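Amidohydrolase 3 domain-containing protein (Pyrococcus horikoshii, PDB 3IGH) probably acts as a metal-dependent hydrolase of the amidohydrolase family, cleaving carbon-nitrogen bonds other than peptide bonds, though its substrate is unknown. Local coordinates at residues G267-R272 with H314-K319; A320-L325 with L342-Q347; G9-S14 with G457-G462. All blocks are in the same frame, centred on the assembly; numbering follows the deposited sequence.

Interaction 1 (G267-R272 with H314-K319). With SO4 (sulfate ion), chain B.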
ATOM      1  N   GLY A 267       2.668 -12.610  29.965  1.00 34.37           N
ATOM      2  CA  GLY A 267       1.945 -11.440  30.455  1.00 28.27           C
ATOM      3  C   GLY A 267       2.915 -10.415  31.004  1.00 35.84           C
ATOM      4  O   GLY A 267       3.967 -10.153  30.406  1.00 29.45           O
ATOM      5  N   SER A 268       2.591  -9.877  32.174  1.00 28.95           N
ATOM      6  CA  SER A 268       3.376  -8.788  32.755  1.00 31.75           C
ATOM      7  C   SER A 268       3.845  -9.107  34.173  1.00 29.50           C
ATOM      8  O   SER A 268       3.263  -9.951  34.852  1.00 31.55           O
ATOM      9  CB  SER A 268       2.546  -7.499  32.754  1.00 35.67           C
ATOM     10  OG  SER A 268       1.382  -7.642  33.562  1.00 51.59           O
ATOM     11  N   LEU A 269       4.891  -8.417  34.612  1.00 28.38           N
ATOM     12  CA  LEU A 269       5.411  -8.599  35.969  1.00 34.71           C
ATOM     13  C   LEU A 269       4.456  -8.109  37.041  1.00 32.49           C
ATOM     14  O   LEU A 269       4.389  -8.706  38.107  1.00 33.30           O
ATOM     15  CB  LEU A 269       6.783  -7.956  36.137  1.00 34.16           C
ATOM     16  CG  LEU A 269       7.896  -8.692  35.392  1.00 33.42           C
ATOM     17  CD1 LEU A 269       9.076  -7.764  35.207  1.00 34.96           C
ATOM     18  CD2 LEU A 269       8.297 -10.006  36.090  1.00 30.43           C
ATOM     19  N   GLY A 270       3.713  -7.043  36.744  1.00 31.99           N
ATOM     20  CA  GLY A 270       2.730  -6.486  37.683  1.00 31.02           C
ATOM     21  C   GLY A 270       1.680  -7.484  38.115  1.00 42.60           C
ATOM     22  O   GLY A 270       1.421  -7.647  39.307  1.00 36.95           O
ATOM     23  N   ALA A 271       1.108  -8.177  37.134  1.00 37.98           N
ATOM     24  CA  ALA A 271       0.068  -9.163  37.373  1.00 39.57           C
ATOM     25  C   ALA A 271       0.643 -10.545  37.698  1.00 35.42           C
ATOM     26  O   ALA A 271      -0.118 -11.483  37.964  1.00 37.49           O
ATOM     27  CB  ALA A 271      -0.864  -9.242  36.156  1.00 39.68           C
ATOM     28  N   ARG A 272       1.975 -10.650  37.676  1.00 32.05           N
ATOM     29  CA  ARG A 272       2.716 -11.917  37.854  1.00 29.80           C
ATOM     30  C   ARG A 272       2.376 -12.958  36.777  1.00 33.71           C
ATOM     31  O   ARG A 272       2.342 -14.161  37.039  1.00 33.49           O
ATOM     32  CB  ARG A 272       2.574 -12.505  39.278  1.00 32.94           C
ATOM     33  CG  ARG A 272       2.933 -11.523  40.406  1.00 35.29           C
ATOM     34  CD  ARG A 272       3.010 -12.225  41.760  1.00 39.43           C
ATOM     35  NE  ARG A 272       3.280 -11.300  42.863  1.00 44.22           N
ATOM     36  CZ  ARG A 272       2.352 -10.572  43.482  1.00 41.21           C
ATOM     37  NH1 ARG A 272       1.079 -10.650  43.117  1.00 40.59           N
ATOM     38  NH2 ARG A 272       2.701  -9.755  44.467  1.00 41.87           N
ATOM     39  N   HIS A 314       6.237  -9.985  22.055  1.00 28.37           N
ATOM     40  CA  HIS A 314       6.245  -9.554  23.458  1.00 28.45           C
ATOM     41  C   HIS A 314       6.884 -10.652  24.311  1.00 32.86           C
ATOM     42  O   HIS A 314       6.420 -11.798  24.304  1.00 32.41           O
ATOM     43  CB  HIS A 314       4.786  -9.308  23.867  1.00 29.02           C
ATOM     44  CG  HIS A 314       4.541  -9.179  25.345  1.00 33.22           C
ATOM     45  ND1 HIS A 314       3.962  -8.056  25.899  1.00 39.22           N
ATOM     46  CD2 HIS A 314       4.712 -10.053  26.369  1.00 35.65           C
ATOM     47  CE1 HIS A 314       3.820  -8.230  27.200  1.00 38.97           C
ATOM     48  NE2 HIS A 314       4.279  -9.428  27.515  1.00 37.40           N
ATOM     49  N   ALA A 315       7.935 -10.295  25.043  1.00 30.89           N
ATOM     50  CA  ALA A 315       8.533 -11.181  26.054  1.00 30.55           C
ATOM     51  C   ALA A 315       9.027 -10.353  27.237  1.00 29.62           C
ATOM     52  O   ALA A 315       9.995  -9.615  27.117  1.00 28.56           O
ATOM     53  CB  ALA A 315       9.683 -11.990  25.459  1.00 25.81           C
ATOM     54  N   ILE A 316       8.353 -10.481  28.375  1.00 30.41           N
ATOM     55  CA  ILE A 316       8.730  -9.733  29.575  1.00 31.37           C
ATOM     56  C   ILE A 316       9.611 -10.610  30.485  1.00 28.34           C
ATOM     57  O   ILE A 316      10.728 -10.228  30.830  1.00 31.17           O
ATOM     58  CB  ILE A 316       7.466  -9.139  30.271  1.00 30.47           C
ATOM     59  CG1 ILE A 316       6.913  -8.005  29.402  1.00 26.08           C
ATOM     60  CG2 ILE A 316       7.789  -8.589  31.667  1.00 27.64           C
ATOM     61  CD1 ILE A 316       5.705  -7.266  29.968  1.00 33.24           C
ATOM     62  N   GLY A 317       9.123 -11.795  30.836  1.00 28.12           N
ATOM     63  CA  GLY A 317       9.876 -12.708  31.701  1.00 30.70           C
ATOM     64  C   GLY A 317      11.072 -13.319  30.999  1.00 33.61           C
ATOM     65  O   GLY A 317      11.139 -13.336  29.761  1.00 30.25           O
ATOM     66  N   ASP A 318      12.029 -13.818  31.778  1.00 30.66           N
ATOM     67  CA  ASP A 318      13.248 -14.369  31.192  1.00 32.34           C
ATOM     68  C   ASP A 318      13.012 -15.707  30.484  1.00 31.33           C
ATOM     69  O   ASP A 318      13.675 -16.005  29.490  1.00 33.17           O
ATOM     70  CB  ASP A 318      14.371 -14.485  32.229  1.00 32.04           C
ATOM     71  CG  ASP A 318      14.107 -15.556  33.264  1.00 35.26           C
ATOM     72  OD1 ASP A 318      13.114 -15.459  34.021  1.00 33.11           O
ATOM     73  OD2 ASP A 318      14.902 -16.511  33.307  1.00 32.80           O
ATOM     74  N   LYS A 319      12.061 -16.498  30.976  1.00 31.11           N
ATOM     75  CA  LYS A 319      11.710 -17.747  30.282  1.00 35.76           C
ATOM     76  C   LYS A 319      10.930 -17.457  28.997  1.00 32.51           C
ATOM     77  O   LYS A 319      11.104 -18.144  27.997  1.00 34.57           O
ATOM     78  CB  LYS A 319      10.923 -18.701  31.180  1.00 32.12           C
ATOM     79  CG  LYS A 319      10.754 -20.095  30.588  1.00 36.21           C
ATOM     80  CD  LYS A 319      10.071 -21.046  31.562  1.00 38.87           C
ATOM     81  CE  LYS A 319      10.400 -22.489  31.194  1.00 54.22           C
ATOM     82  NZ  LYS A 319       9.889 -23.453  32.210  1.00 61.51           N
TER
HETATM   83  S   SO4 B   1       2.301  -4.983  24.891  1.00 55.65           S
HETATM   84  O1  SO4 B   1       1.752  -4.138  23.850  1.00 45.31           O
HETATM   85  O2  SO4 B   1       2.796  -4.143  25.971  1.00 62.11           O
HETATM   86  O3  SO4 B   1       1.243  -5.831  25.425  1.00 61.71           O
HETATM   87  O4  SO4 B   1       3.408  -5.773  24.341  1.00 50.26           O
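In the TIM barrel of this amidohydrolase, at the C-terminal end of strand 310-315, His-314 reaches across to Gly-267 and illustrates how one ring can serve a backbone carbonyl and an anion together. Its NE2 donates to Gly-267 O over 3.0 Å in a nearly straight bond (163°); the oxygen lies in the ring plane, whereas the nitrogen stands above the plane of the carbonyl. From another point on the ring edge, ND1 gives a hydrogen bond of 2.8 Å to O4 of a sulfate, so that two bonds fix the rotation of the imidazole. The sulfate is also held by His-67, Lys-262 and His-339, a cluster consistent with the active site of the family.

Beside this bond Ile-316 points at the loop, its CD1 3.4 Å from Gly-267 O. With CG2 anti to the backbone N, that branch meets Leu-269 instead, CG2 approaching Leu-269 CG to 3.7 Å.

Asp-266 accepts the backbone N-H groups of Ile-316 and Gly-317, tying the same turn down from a second point. Beyond it, Gly-317 is the N-cap residue of helix 318-331, while Ile-371 and Val-375 of helix 371-375 pack against Leu-269.

Interaction 2 (A320-L325 with L342-Q347). With SO4 (sulfate ion), chain G.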
ATOM      1  N   ALA A 320      10.084 -16.429  29.030  1.00 31.43           N
ATOM      2  CA  ALA A 320       9.362 -15.983  27.839  1.00 31.60           C
ATOM      3  C   ALA A 320      10.328 -15.577  26.742  1.00 30.17           C
ATOM      4  O   ALA A 320      10.075 -15.826  25.562  1.00 30.63           O
ATOM      5  CB  ALA A 320       8.489 -14.827  28.178  1.00 30.50           C
ATOM      6  N   LEU A 321      11.428 -14.942  27.142  1.00 30.02           N
ATOM      7  CA  LEU A 321      12.487 -14.576  26.223  1.00 30.50           C
ATOM      8  C   LEU A 321      13.138 -15.801  25.570  1.00 37.24           C
ATOM      9  O   LEU A 321      13.425 -15.770  24.365  1.00 33.70           O
ATOM     10  CB  LEU A 321      13.538 -13.704  26.916  1.00 30.39           C
ATOM     11  CG  LEU A 321      14.702 -13.234  26.039  1.00 30.05           C
ATOM     12  CD1 LEU A 321      14.211 -12.424  24.834  1.00 36.45           C
ATOM     13  CD2 LEU A 321      15.672 -12.420  26.857  1.00 33.63           C
ATOM     14  N   ASP A 322      13.360 -16.863  26.355  1.00 34.53           N
ATOM     15  CA  ASP A 322      13.845 -18.144  25.808  1.00 37.71           C
ATOM     16  C   ASP A 322      12.914 -18.637  24.704  1.00 26.85           C
ATOM     17  O   ASP A 322      13.376 -19.033  23.637  1.00 34.66           O
ATOM     18  CB  ASP A 322      13.949 -19.232  26.891  1.00 35.32           C
ATOM     19  CG  ASP A 322      15.103 -19.016  27.859  1.00 45.25           C
ATOM     20  OD1 ASP A 322      16.174 -18.540  27.439  1.00 44.60           O
ATOM     21  OD2 ASP A 322      14.940 -19.357  29.053  1.00 48.06           O
ATOM     22  N   VAL A 323      11.610 -18.598  24.980  1.00 30.82           N
ATOM     23  CA  VAL A 323      10.572 -19.012  24.045  1.00 32.47           C
ATOM     24  C   VAL A 323      10.615 -18.155  22.774  1.00 36.57           C
ATOM     25  O   VAL A 323      10.609 -18.692  21.667  1.00 30.73           O
ATOM     26  CB  VAL A 323       9.166 -18.965  24.701  1.00 35.57           C
ATOM     27  CG1 VAL A 323       8.053 -19.243  23.685  1.00 29.92           C
ATOM     28  CG2 VAL A 323       9.085 -19.948  25.866  1.00 38.26           C
ATOM     29  N   ALA A 324      10.685 -16.832  22.939  1.00 30.54           N
ATOM     30  CA  ALA A 324      10.777 -15.915  21.793  1.00 29.32           C
ATOM     31  C   ALA A 324      12.025 -16.177  20.973  1.00 26.40           C
ATOM     32  O   ALA A 324      11.964 -16.217  19.735  1.00 29.62           O
ATOM     33  CB  ALA A 324      10.739 -14.442  22.248  1.00 28.59           C
ATOM     34  N   LEU A 325      13.153 -16.379  21.655  1.00 30.01           N
ATOM     35  CA  LEU A 325      14.404 -16.643  20.957  1.00 31.02           C
ATOM     36  C   LEU A 325      14.370 -18.007  20.232  1.00 33.18           C
ATOM     37  O   LEU A 325      14.928 -18.134  19.144  1.00 31.48           O
ATOM     38  CB  LEU A 325      15.611 -16.519  21.899  1.00 26.52           C
ATOM     39  CG  LEU A 325      15.922 -15.118  22.473  1.00 31.60           C
ATOM     40  CD1 LEU A 325      17.024 -15.180  23.521  1.00 33.12           C
ATOM     41  CD2 LEU A 325      16.296 -14.121  21.389  1.00 36.24           C
ATOM     42  N   LEU A 342      13.425  -8.730  31.472  1.00 28.99           N
ATOM     43  CA  LEU A 342      14.310  -9.573  32.265  1.00 30.67           C
ATOM     44  C   LEU A 342      15.165 -10.408  31.319  1.00 33.55           C
ATOM     45  O   LEU A 342      14.647 -11.303  30.644  1.00 36.53           O
ATOM     46  CB  LEU A 342      13.486 -10.514  33.137  1.00 33.55           C
ATOM     47  CG  LEU A 342      13.044 -10.128  34.542  1.00 48.30           C
ATOM     48  CD1 LEU A 342      12.538 -11.370  35.226  1.00 44.62           C
ATOM     49  CD2 LEU A 342      14.198  -9.579  35.324  1.00 42.75           C
ATOM     50  N   VAL A 343      16.454 -10.094  31.253  1.00 31.02           N
ATOM     51  CA  VAL A 343      17.399 -10.799  30.385  1.00 35.68           C
ATOM     52  C   VAL A 343      18.566 -11.307  31.236  1.00 34.70           C
ATOM     53  O   VAL A 343      19.247 -10.512  31.875  1.00 34.97           O
ATOM     54  CB  VAL A 343      17.955  -9.871  29.272  1.00 40.08           C
ATOM     55  CG1 VAL A 343      18.987 -10.600  28.414  1.00 33.20           C
ATOM     56  CG2 VAL A 343      16.818  -9.319  28.399  1.00 25.95           C
ATOM     57  N   ARG A 344      18.787 -12.622  31.236  1.00 35.27           N
ATOM     58  CA  ARG A 344      19.895 -13.239  31.989  1.00 38.87           C
ATOM     59  C   ARG A 344      21.223 -13.008  31.274  1.00 37.35           C
ATOM     60  O   ARG A 344      21.228 -12.759  30.072  1.00 35.83           O
ATOM     61  CB  ARG A 344      19.669 -14.745  32.129  1.00 33.82           C
ATOM     62  CG  ARG A 344      18.329 -15.162  32.695  1.00 36.41           C
ATOM     63  CD  ARG A 344      18.285 -16.676  32.964  1.00 38.64           C
ATOM     64  NE  ARG A 344      18.578 -17.445  31.755  1.00 32.28           N
ATOM     65  CZ  ARG A 344      17.657 -17.991  30.961  1.00 31.69           C
ATOM     66  NH1 ARG A 344      18.041 -18.649  29.882  1.00 33.31           N
ATOM     67  NH2 ARG A 344      16.360 -17.882  31.233  1.00 35.55           N
ATOM     68  N   ASP A 345      22.344 -13.119  31.996  1.00 41.62           N
ATOM     69  CA  ASP A 345      23.682 -12.962  31.394  1.00 42.22           C
ATOM     70  C   ASP A 345      23.904 -13.912  30.213  1.00 42.74           C
ATOM     71  O   ASP A 345      24.514 -13.526  29.215  1.00 43.04           O
ATOM     72  CB  ASP A 345      24.813 -13.162  32.423  1.00 46.41           C
ATOM     73  CG  ASP A 345      24.851 -12.079  33.504  1.00 64.61           C
ATOM     74  OD1 ASP A 345      25.810 -12.101  34.312  1.00 60.86           O
ATOM     75  OD2 ASP A 345      23.942 -11.217  33.568  1.00 54.14           O
ATOM     76  N   ASP A 346      23.388 -15.139  30.323  1.00 45.05           N
ATOM     77  CA  ASP A 346      23.515 -16.146  29.258  1.00 53.00           C
ATOM     78  C   ASP A 346      22.691 -15.826  28.002  1.00 55.20           C
ATOM     79  O   ASP A 346      23.040 -16.241  26.891  1.00 58.77           O
ATOM     80  CB  ASP A 346      23.183 -17.547  29.791  1.00 58.27           C
ATOM     81  CG  ASP A 346      21.791 -17.637  30.406  1.00 59.36           C
ATOM     82  OD1 ASP A 346      20.802 -17.767  29.651  1.00 75.09           O
ATOM     83  OD2 ASP A 346      21.690 -17.612  31.649  1.00 77.20           O
ATOM     84  N   GLN A 347      21.607 -15.078  28.184  1.00 50.72           N
ATOM     85  CA  GLN A 347      20.725 -14.711  27.080  1.00 46.39           C
ATOM     86  C   GLN A 347      21.275 -13.569  26.224  1.00 44.30           C
ATOM     87  O   GLN A 347      20.841 -13.385  25.086  1.00 45.01           O
ATOM     88  CB  GLN A 347      19.340 -14.352  27.612  1.00 38.95           C
ATOM     89  CG  GLN A 347      18.544 -15.551  28.086  1.00 33.72           C
ATOM     90  CD  GLN A 347      17.238 -15.160  28.708  1.00 35.78           C
ATOM     91  OE1 GLN A 347      17.174 -14.227  29.505  1.00 35.43           O
ATOM     92  NE2 GLN A 347      16.177 -15.873  28.356  1.00 35.96           N
TER
HETATM   93  S   SO4 G   6      22.989 -15.318  34.926  0.75 62.14           S
HETATM   94  O1  SO4 G   6      22.531 -13.939  34.813  0.75 53.94           O
HETATM   95  O2  SO4 G   6      21.965 -16.120  35.590  0.75 61.87           O
HETATM   96  O3  SO4 G   6      23.220 -15.886  33.595  0.75 57.96           O
HETATM   97  O4  SO4 G   6      24.225 -15.336  35.703  0.75 60.71           O
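Asp-322 and Arg-344 stand roughly perpendicular at the heart of a salt-bridge network that joins helix 318-331 to the lead-in and first turn of helix 345-354, outside the barrel strands. The guanidinium meets Asp-322 end-on, NH2 bonding OD2 at 3.0 Å and NH1 bonding OD1 at 3.1 Å, although the two planes are turned 47° apart. Its side edge is taken by Asp-346, whose OD2 is 3.1 Å from NE of Arg-344 and whose OD1 is 2.9 Å from NH1. A bend at chi3 (-57°) turns the arginine head to serve both carboxylates, and NH2 has a further salt bridge to Asp-318. Such a gathering of acids would probably stabilise the arginine's positive charge.

Gln-347 lies over one guanidinium face, its CD 3.6 Å above the plane. Its NE2 is hydrogen-bonded to Asp-318 O, and only weakly to Asp-322 OD1. Next to these polar groups Leu-321 and Gln-347 run antiparallel alongside one another, and Leu-321 CD2 packs on Val-343 CG2 at 3.6 Å.

The amide's other end turns back on its own segment: OE1 of Gln-347 accepts the N-H of Arg-344 on a lone pair, at 2.9 Å and 172°.

Interaction 3 (G9-S14 with G457-G462)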
ATOM      1  N   GLY A   9      21.781  27.614  11.394  1.00 54.57           N
ATOM      2  CA  GLY A   9      21.381  26.930  12.608  1.00 48.98           C
ATOM      3  C   GLY A   9      22.293  25.763  12.866  1.00 41.72           C
ATOM      4  O   GLY A   9      23.231  25.520  12.109  1.00 46.25           O
ATOM      5  N   THR A  10      22.021  25.042  13.944  1.00 37.51           N
ATOM      6  CA  THR A  10      22.823  23.885  14.295  1.00 43.30           C
ATOM      7  C   THR A  10      21.955  22.650  14.125  1.00 42.69           C
ATOM      8  O   THR A  10      21.008  22.420  14.887  1.00 43.52           O
ATOM      9  CB  THR A  10      23.366  23.998  15.728  1.00 46.60           C
ATOM     10  OG1 THR A  10      24.244  25.128  15.813  1.00 49.30           O
ATOM     11  CG2 THR A  10      24.125  22.745  16.127  1.00 43.72           C
ATOM     12  N   ILE A  11      22.281  21.868  13.106  1.00 44.54           N
ATOM     13  CA  ILE A  11      21.470  20.717  12.741  1.00 41.06           C
ATOM     14  C   ILE A  11      22.229  19.452  13.078  1.00 34.99           C
ATOM     15  O   ILE A  11      23.277  19.187  12.503  1.00 36.33           O
ATOM     16  CB  ILE A  11      21.115  20.736  11.236  1.00 38.84           C
ATOM     17  CG1 ILE A  11      20.361  22.027  10.893  1.00 38.73           C
ATOM     18  CG2 ILE A  11      20.286  19.497  10.863  1.00 38.86           C
ATOM     19  CD1 ILE A  11      20.712  22.604   9.549  1.00 46.64           C
ATOM     20  N   TYR A  12      21.698  18.680  14.025  1.00 38.08           N
ATOM     21  CA  TYR A  12      22.243  17.354  14.334  1.00 34.23           C
ATOM     22  C   TYR A  12      21.672  16.360  13.334  1.00 36.84           C
ATOM     23  O   TYR A  12      20.458  16.202  13.245  1.00 41.40           O
ATOM     24  CB  TYR A  12      21.871  16.930  15.760  1.00 38.00           C
ATOM     25  CG  TYR A  12      22.595  17.713  16.832  1.00 44.23           C
ATOM     26  CD1 TYR A  12      23.854  17.319  17.269  1.00 40.87           C
ATOM     27  CD2 TYR A  12      22.027  18.855  17.398  1.00 43.60           C
ATOM     28  CE1 TYR A  12      24.531  18.033  18.248  1.00 47.64           C
ATOM     29  CE2 TYR A  12      22.700  19.579  18.377  1.00 51.92           C
ATOM     30  CZ  TYR A  12      23.953  19.159  18.797  1.00 49.33           C
ATOM     31  OH  TYR A  12      24.640  19.861  19.765  1.00 55.20           O
ATOM     32  N   THR A  13      22.545  15.705  12.576  1.00 35.83           N
ATOM     33  CA  THR A  13      22.101  14.751  11.568  1.00 39.94           C
ATOM     34  C   THR A  13      22.200  13.326  12.075  1.00 43.62           C
ATOM     35  O   THR A  13      21.555  12.435  11.533  1.00 37.64           O
ATOM     36  CB  THR A  13      22.899  14.859  10.242  1.00 42.08           C
ATOM     37  OG1 THR A  13      24.247  14.414  10.446  1.00 46.45           O
ATOM     38  CG2 THR A  13      22.888  16.292   9.707  1.00 37.75           C
ATOM     39  N   SER A  14      23.018  13.120  13.105  1.00 36.96           N
ATOM     40  CA  SER A  14      23.255  11.792  13.670  1.00 41.51           C
ATOM     41  C   SER A  14      23.744  11.957  15.106  1.00 43.79           C
ATOM     42  O   SER A  14      24.391  12.957  15.431  1.00 41.12           O
ATOM     43  CB  SER A  14      24.296  11.045  12.825  1.00 41.11           C
ATOM     44  OG  SER A  14      24.545   9.753  13.328  1.00 52.38           O
ATOM     45  N   GLY A 457      15.373   8.375  10.739  1.00 35.36           N
ATOM     46  CA  GLY A 457      16.153   8.331  11.975  1.00 30.14           C
ATOM     47  C   GLY A 457      17.403   9.189  11.973  1.00 32.58           C
ATOM     48  O   GLY A 457      17.943   9.502  13.039  1.00 35.09           O
ATOM     49  N   LYS A 458      17.866   9.547  10.774  1.00 33.53           N
ATOM     50  CA  LYS A 458      19.002  10.457  10.605  0.50 38.75           C
ATOM     51  C   LYS A 458      18.605  11.608   9.681  1.00 40.25           C
ATOM     52  O   LYS A 458      17.591  11.530   8.990  1.00 39.13           O
ATOM     53  CB  LYS A 458      20.212   9.717  10.030  0.50 40.19           C
ATOM     54  CG  LYS A 458      20.885   8.740  10.988  0.50 41.81           C
ATOM     55  CD  LYS A 458      22.161   8.172  10.371  0.50 42.56           C
ATOM     56  CE  LYS A 458      22.701   6.991  11.165  0.50 54.24           C
ATOM     57  NZ  LYS A 458      23.261   7.376  12.491  0.50 53.80           N
ATOM     58  N   LEU A 459      19.382  12.687   9.675  1.00 33.07           N
ATOM     59  CA  LEU A 459      19.083  13.786   8.743  1.00 37.13           C
ATOM     60  C   LEU A 459      20.204  13.913   7.712  1.00 38.25           C
ATOM     61  O   LEU A 459      20.618  15.007   7.330  1.00 44.04           O
ATOM     62  CB  LEU A 459      18.770  15.105   9.475  1.00 35.26           C
ATOM     63  CG  LEU A 459      17.491  15.164  10.324  1.00 36.58           C
ATOM     64  CD1 LEU A 459      17.487  16.399  11.228  1.00 36.00           C
ATOM     65  CD2 LEU A 459      16.194  15.103   9.479  1.00 33.83           C
ATOM     66  N   GLU A 460      20.689  12.754   7.276  1.00 44.66           N
ATOM     67  CA  GLU A 460      21.685  12.648   6.216  1.00 45.63           C
ATOM     68  C   GLU A 460      20.938  12.463   4.895  1.00 45.23           C
ATOM     69  O   GLU A 460      19.754  12.113   4.919  1.00 39.50           O
ATOM     70  CB  GLU A 460      22.614  11.465   6.503  1.00 43.80           C
ATOM     71  CG  GLU A 460      23.567  11.728   7.667  1.00 57.81           C
ATOM     72  CD  GLU A 460      24.220  10.472   8.224  1.00 66.49           C
ATOM     73  OE1 GLU A 460      24.829  10.564   9.313  1.00 77.20           O
ATOM     74  OE2 GLU A 460      24.130   9.398   7.587  1.00 62.59           O
ATOM     75  N   PRO A 461      21.601  12.742   3.746  1.00 45.91           N
ATOM     76  CA  PRO A 461      20.994  12.503   2.423  1.00 44.37           C
ATOM     77  C   PRO A 461      20.390  11.103   2.236  1.00 41.48           C
ATOM     78  O   PRO A 461      21.001  10.105   2.618  1.00 41.96           O
ATOM     79  CB  PRO A 461      22.167  12.724   1.457  1.00 46.08           C
ATOM     80  CG  PRO A 461      23.020  13.728   2.155  1.00 48.27           C
ATOM     81  CD  PRO A 461      22.941  13.357   3.617  1.00 44.61           C
ATOM     82  N   GLY A 462      19.181  11.050   1.678  1.00 43.61           N
ATOM     83  CA  GLY A 462      18.469   9.788   1.486  1.00 45.64           C
ATOM     84  C   GLY A 462      17.396   9.545   2.539  1.00 48.41           C
ATOM     85  O   GLY A 462      16.425   8.827   2.294  1.00 51.72           O
TER
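The carbonyl oxygen of Leu-459 is buried against Thr-13 without a polar partner; the methyl CG2 of Thr-13 sits 3.5 Å from Leu-459 O. On the other side of the same residue the polar need is met: the carbonyl of Thr-13 accepts the N-H of Leu-459 at 2.9 Å, the one backbone hydrogen bond between the two segments, and CA of Lys-458 rests close to the same oxygen. Strand 10-14 receives the loop at a classic beta bulge, in which Thr-13 and Ser-14 both face Lys-19.

Side-chain contacts flank this backbone bond. Leu-459 sends CD1 to within 3.6 Å of Tyr-12 O, where it also meets Ile-11 CG2 at 4.2 Å, the two side chains lying nearly square to each other. Val-59 and Pro-61 of strand 58-68 complete this apolar patch. A chi1 of -179° swings OG of Ser-14 away from its own amide nitrogen, and Pro-17 O is one partner of this hydroxyl. Less certain, because the lysine is modelled in two conformers, are a 2.8 Å bond from Lys-458 NZ to Ser-14 OG and a cation-pi contact of Lys-458 with Tyr-445.

The Gly-Lys-Leu-Glu-Pro-Gly run is of a kind many amidohydrolases carry just before a late strand, and its docking on an N-terminal strand fits the small beta-rich domain that the two chain ends build beside the barrel.

Overall arrangement
Two of the contacts are neighbours and the third is remote. Interactions 1 and 2 follow one another along the chain, share helix 318-331 and have centres 11 Å apart; Asp-318, at the start of that helix, connects them. Together they run from the sulfate site at the strand ends to the helices outside the barrel, probably one continuous packed region. Interaction 3 lies about 37 Å, centre to centre, from interaction 1, on the opposite side of the chain's centre, and about 35 Å from the centre of interaction 2. Its two segments, 443 residues apart, bracket both other contacts in sequence, so it brings N-terminal and C-terminal parts of the chain together beside the barrel.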